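Local coordinates for PaaX domain-containing protein, C-domain protein (Mycobacterium tuberculosis, PDB 3KFW) that is of unknown function but probably acts as a PaaX-type transcriptional regulator that binds DNA, at residues G163-M175 / F185-T197. Numbering follows the deposited sequence.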
loop_
_atom_site.group_PDB
_atom_site.type_symbol
_atom_site.label_atom_id
_atom_site.label_comp_id
_atom_site.label_asym_id
_atom_site.label_seq_id
_atom_site.Cartn_x
_atom_site.Cartn_y
_atom_site.Cartn_z
ATOM N N GLY A 163 -11.888 10.897 20.414
ATOM C CA GLY A 163 -13.224 10.910 19.785
ATOM C C GLY A 163 -14.151 9.853 20.342
ATOM O O GLY A 163 -15.382 10.030 20.345
ATOM N N TRP A 164 -13.581 8.741 20.795
ATOM C CA TRP A 164 -14.396 7.652 21.289
ATOM C C TRP A 164 -14.823 7.944 22.723
ATOM O O TRP A 164 -15.908 7.552 23.127
ATOM C CB TRP A 164 -13.609 6.360 21.291
ATOM C CG TRP A 164 -14.436 5.091 21.532
ATOM C CD1 TRP A 164 -14.913 4.190 20.559
ATOM C CD2 TRP A 164 -14.809 4.532 22.815
ATOM N NE1 TRP A 164 -15.593 3.144 21.197
ATOM C CE2 TRP A 164 -15.541 3.335 22.566
ATOM C CE3 TRP A 164 -14.633 4.948 24.137
ATOM C CZ2 TRP A 164 -16.057 2.561 23.588
ATOM C CZ3 TRP A 164 -15.163 4.158 25.178
ATOM C CH2 TRP A 164 -15.864 2.978 24.889
ATOM N N THR A 165 -13.912 8.583 23.459
ATOM C CA THR A 165 -14.098 9.193 24.775
ATOM C C THR A 165 -15.181 10.272 24.716
ATOM O O THR A 165 -16.156 10.180 25.472
ATOM C CB THR A 165 -12.733 9.837 25.243
ATOM O OG1 THR A 165 -11.782 8.790 25.488
ATOM C CG2 THR A 165 -12.878 10.769 26.485
ATOM N N GLU A 166 -15.032 11.270 23.829
ATOM C CA GLU A 166 -16.066 12.305 23.654
ATOM C C GLU A 166 -17.459 11.716 23.333
ATOM O O GLU A 166 -18.471 12.165 23.890
ATOM C CB GLU A 166 -15.664 13.353 22.602
ATOM C CG GLU A 166 -16.647 14.568 22.481
ATOM C CD GLU A 166 -15.950 15.911 22.058
ATOM O OE1 GLU A 166 -15.657 16.776 22.953
ATOM O OE2 GLU A 166 -15.679 16.098 20.833
ATOM N N ALA A 167 -17.506 10.695 22.478
ATOM C CA ALA A 167 -18.794 10.070 22.079
ATOM C C ALA A 167 -19.401 9.320 23.213
ATOM O O ALA A 167 -20.629 9.263 23.305
ATOM C CB ALA A 167 -18.667 9.146 20.855
ATOM N N GLY A 168 -18.546 8.774 24.084
ATOM C CA GLY A 168 -19.015 7.965 25.204
ATOM C C GLY A 168 -19.671 8.836 26.280
ATOM O O GLY A 168 -20.775 8.560 26.721
ATOM N N HIS A 169 -18.965 9.873 26.711
ATOM C CA HIS A 169 -19.508 10.903 27.585
ATOM C C HIS A 169 -20.805 11.478 27.036
ATOM O O HIS A 169 -21.718 11.656 27.803
ATOM C CB HIS A 169 -18.441 12.004 27.873
ATOM C CG HIS A 169 -17.367 11.517 28.784
ATOM N ND1 HIS A 169 -17.645 10.914 30.006
ATOM C CD2 HIS A 169 -16.019 11.503 28.658
ATOM C CE1 HIS A 169 -16.514 10.547 30.584
ATOM N NE2 HIS A 169 -15.516 10.886 29.781
ATOM N N ARG A 170 -20.909 11.752 25.737
ATOM C CA ARG A 170 -22.182 12.279 25.216
ATOM C C ARG A 170 -23.363 11.290 25.458
ATOM O O ARG A 170 -24.467 11.721 25.787
ATOM C CB ARG A 170 -22.090 12.608 23.733
ATOM C CG ARG A 170 -22.413 14.093 23.392
ATOM C CD ARG A 170 -21.910 14.501 21.957
ATOM N NE ARG A 170 -22.137 13.406 20.984
ATOM C CZ ARG A 170 -21.218 12.896 20.145
ATOM N NH1 ARG A 170 -19.962 13.379 20.093
ATOM N NH2 ARG A 170 -21.575 11.899 19.331
ATOM N N LEU A 171 -23.108 9.982 25.301
ATOM C CA LEU A 171 -24.077 8.928 25.599
ATOM C C LEU A 171 -24.447 8.799 27.089
ATOM O O LEU A 171 -25.600 8.498 27.392
ATOM C CB LEU A 171 -23.575 7.583 25.068
ATOM C CG LEU A 171 -23.567 7.456 23.549
ATOM C CD1 LEU A 171 -22.774 6.259 23.130
ATOM C CD2 LEU A 171 -24.953 7.425 22.945
ATOM N N LEU A 172 -23.474 9.002 27.993
ATOM C CA LEU A 172 -23.734 9.097 29.448
ATOM C C LEU A 172 -24.697 10.275 29.752
ATOM O O LEU A 172 -25.726 10.069 30.397
ATOM C CB LEU A 172 -22.413 9.154 30.289
ATOM C CG LEU A 172 -21.586 7.823 30.286
ATOM C CD1 LEU A 172 -20.057 7.921 30.598
ATOM C CD2 LEU A 172 -22.227 6.624 31.095
ATOM N N GLY A 173 -24.370 11.484 29.256
ATOM C CA GLY A 173 -25.284 12.659 29.253
ATOM C C GLY A 173 -26.679 12.394 28.660
ATOM O O GLY A 173 -27.692 12.857 29.212
ATOM N N ASP A 174 -26.747 11.623 27.563
ATOM C CA ASP A 174 -28.014 11.244 26.936
ATOM C C ASP A 174 -28.885 10.380 27.877
ATOM O O ASP A 174 -30.103 10.627 27.990
ATOM C CB ASP A 174 -27.776 10.473 25.625
ATOM C CG ASP A 174 -27.355 11.372 24.430
ATOM O OD1 ASP A 174 -27.378 12.631 24.535
ATOM O OD2 ASP A 174 -27.001 10.797 23.357
HETATM N N MSE A 175 -28.273 9.365 28.514
HETATM C CA MSE A 175 -28.929 8.569 29.555
HETATM C C MSE A 175 -29.392 9.432 30.748
HETATM O O MSE A 175 -30.583 9.447 31.084
HETATM C CB MSE A 175 -28.027 7.420 30.025
HETATM C CG MSE A 175 -28.735 6.316 30.917
HETATM SE SE MSE A 175 -30.155 5.396 29.918
HETATM C CE MSE A 175 -29.238 3.731 29.415
ATOM N N PHE A 185 -34.226 3.098 26.586
ATOM C CA PHE A 185 -34.017 1.984 25.690
ATOM C C PHE A 185 -33.148 2.426 24.495
ATOM O O PHE A 185 -32.109 1.816 24.221
ATOM C CB PHE A 185 -35.365 1.412 25.234
ATOM C CG PHE A 185 -35.244 0.424 24.141
ATOM C CD1 PHE A 185 -35.363 -0.932 24.405
ATOM C CD2 PHE A 185 -34.986 0.841 22.837
ATOM C CE1 PHE A 185 -35.243 -1.874 23.394
ATOM C CE2 PHE A 185 -34.844 -0.080 21.813
ATOM C CZ PHE A 185 -34.989 -1.464 22.103
ATOM N N VAL A 186 -33.558 3.486 23.795
ATOM C CA VAL A 186 -32.796 3.973 22.629
ATOM C C VAL A 186 -31.350 4.335 22.984
ATOM O O VAL A 186 -30.417 4.033 22.227
ATOM C CB VAL A 186 -33.499 5.180 21.931
ATOM C CG1 VAL A 186 -32.616 5.763 20.834
ATOM C CG2 VAL A 186 -34.885 4.761 21.403
ATOM N N VAL A 187 -31.153 4.979 24.126
ATOM C CA VAL A 187 -29.792 5.266 24.570
ATOM C C VAL A 187 -28.953 4.004 24.879
ATOM O O VAL A 187 -27.785 3.919 24.495
ATOM C CB VAL A 187 -29.788 6.172 25.784
ATOM C CG1 VAL A 187 -28.404 6.276 26.274
ATOM C CG2 VAL A 187 -30.354 7.555 25.402
ATOM N N ALA A 188 -29.538 3.026 25.553
ATOM C CA ALA A 188 -28.866 1.742 25.746
ATOM C C ALA A 188 -28.422 1.037 24.450
ATOM O O ALA A 188 -27.270 0.557 24.383
ATOM C CB ALA A 188 -29.757 0.822 26.543
ATOM N N ALA A 189 -29.317 0.914 23.456
ATOM C CA ALA A 189 -28.924 0.389 22.142
ATOM C C ALA A 189 -27.770 1.232 21.546
ATOM O O ALA A 189 -26.870 0.682 20.913
ATOM C CB ALA A 189 -30.130 0.290 21.154
ATOM N N ALA A 190 -27.742 2.540 21.763
ATOM C CA ALA A 190 -26.566 3.315 21.272
ATOM C C ALA A 190 -25.281 2.897 21.983
ATOM O O ALA A 190 -24.196 2.828 21.358
ATOM C CB ALA A 190 -26.782 4.839 21.388
HETATM N N MSE A 191 -25.401 2.633 23.287
HETATM C CA MSE A 191 -24.248 2.317 24.125
HETATM C C MSE A 191 -23.693 0.960 23.793
HETATM O O MSE A 191 -22.476 0.753 23.862
HETATM C CB MSE A 191 -24.613 2.325 25.607
HETATM C CG MSE A 191 -24.583 3.695 26.237
HETATM SE SE MSE A 191 -25.261 3.617 28.088
HETATM C CE MSE A 191 -24.773 5.457 28.417
ATOM N N VAL A 192 -24.586 0.027 23.484
ATOM C CA VAL A 192 -24.177 -1.282 23.074
ATOM C C VAL A 192 -23.411 -1.134 21.785
ATOM O O VAL A 192 -22.346 -1.731 21.660
ATOM C CB VAL A 192 -25.363 -2.263 22.918
ATOM C CG1 VAL A 192 -24.976 -3.499 22.082
ATOM C CG2 VAL A 192 -25.809 -2.700 24.268
ATOM N N ARG A 193 -23.940 -0.360 20.831
ATOM C CA ARG A 193 -23.236 -0.135 19.534
ATOM C C ARG A 193 -21.889 0.561 19.742
ATOM O O ARG A 193 -20.939 0.313 19.026
ATOM C CB ARG A 193 -24.100 0.637 18.514
ATOM C CG ARG A 193 -25.214 -0.243 17.926
ATOM C CD ARG A 193 -26.014 0.481 16.836
ATOM N NE ARG A 193 -27.207 1.170 17.369
ATOM C CZ ARG A 193 -27.305 2.496 17.513
ATOM N NH1 ARG A 193 -26.282 3.265 17.162
ATOM N NH2 ARG A 193 -28.427 3.043 18.004
ATOM N N HIS A 194 -21.811 1.412 20.749
ATOM C CA HIS A 194 -20.572 2.049 21.033
ATOM C C HIS A 194 -19.543 1.096 21.675
ATOM O O HIS A 194 -18.364 1.113 21.299
ATOM C CB HIS A 194 -20.786 3.293 21.879
ATOM C CG HIS A 194 -19.638 4.239 21.832
ATOM N ND1 HIS A 194 -19.046 4.622 20.647
ATOM C CD2 HIS A 194 -18.965 4.878 22.813
ATOM C CE1 HIS A 194 -18.079 5.488 20.898
ATOM N NE2 HIS A 194 -18.013 5.663 22.205
ATOM N N LEU A 195 -19.958 0.284 22.623
ATOM C CA LEU A 195 -19.032 -0.691 23.208
ATOM C C LEU A 195 -18.455 -1.704 22.197
ATOM O O LEU A 195 -17.301 -2.150 22.334
ATOM C CB LEU A 195 -19.686 -1.415 24.368
ATOM C CG LEU A 195 -20.031 -0.469 25.524
ATOM C CD1 LEU A 195 -21.059 -1.058 26.483
ATOM C CD2 LEU A 195 -18.770 -0.061 26.274
ATOM N N LEU A 196 -19.247 -2.031 21.171
ATOM C CA LEU A 196 -18.881 -3.011 20.158
ATOM C C LEU A 196 -17.577 -2.624 19.515
ATOM O O LEU A 196 -16.832 -3.515 19.054
ATOM C CB LEU A 196 -19.966 -3.130 19.074
ATOM C CG LEU A 196 -21.178 -4.057 19.337
ATOM C CD1 LEU A 196 -22.045 -4.075 18.074
ATOM C CD2 LEU A 196 -20.778 -5.472 19.720
ATOM N N THR A 197 -17.332 -1.304 19.477
ATOM C CA THR A 197 -16.128 -0.732 18.901
ATOM C C THR A 197 -15.051 -0.451 19.933
ATOM O O THR A 197 -14.028 0.134 19.584
ATOM C CB THR A 197 -16.382 0.611 18.106
ATOM O OG1 THR A 197 -16.518 1.693 19.008
ATOM C CG2 THR A 197 -17.630 0.546 17.156
#
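Helices 163-175 and 185-195 run antiparallel as a helical hairpin of the PaaX-like C-terminal domain, their axes 9.6 Å apart at closest and their directions 162° apart, so that Trp164 comes beside His194 and Thr197. His194 is a knob in the hole formed by Trp164, Ala167, Gly168 and Leu171. The imidazole reaches across because chi1 of His194 (-161°) turns CG away from the backbone N, and it lies over the five-membered ring of Trp164 as a face-to-face stack, the centroids 3.8 Å apart and the planes at 18°. Its NE2 donates a nearly straight hydrogen bond of 3.0 Å to Trp164 O, in the ring plane and on a carbonyl lone pair; stack and bond together fix the rotation of the imidazole. Trp210 also stacks on the indole.

Further along, Leu171 points at the second helix and splits its branches, CD1 against the His194 side chain and CD2 3.5 Å from Ala190 CB. The extended selenomethionine Met191 brings its methyl CE against the backbone of the first helix at Leu171 O, with Leu172 CD2 3.9 Å from that CE, while Leu215 and Ala218 of helix 212-234 also pack on this residue. Near the turn, Val187 CG1 sits 3.9 Å from Met175 CB. At the hairpin's open end, Trp164 NE1 donates in the indole plane to Thr197 OG1 at 2.8 Å, and that hydroxyl in turn donates to His194 O at 3.0 Å.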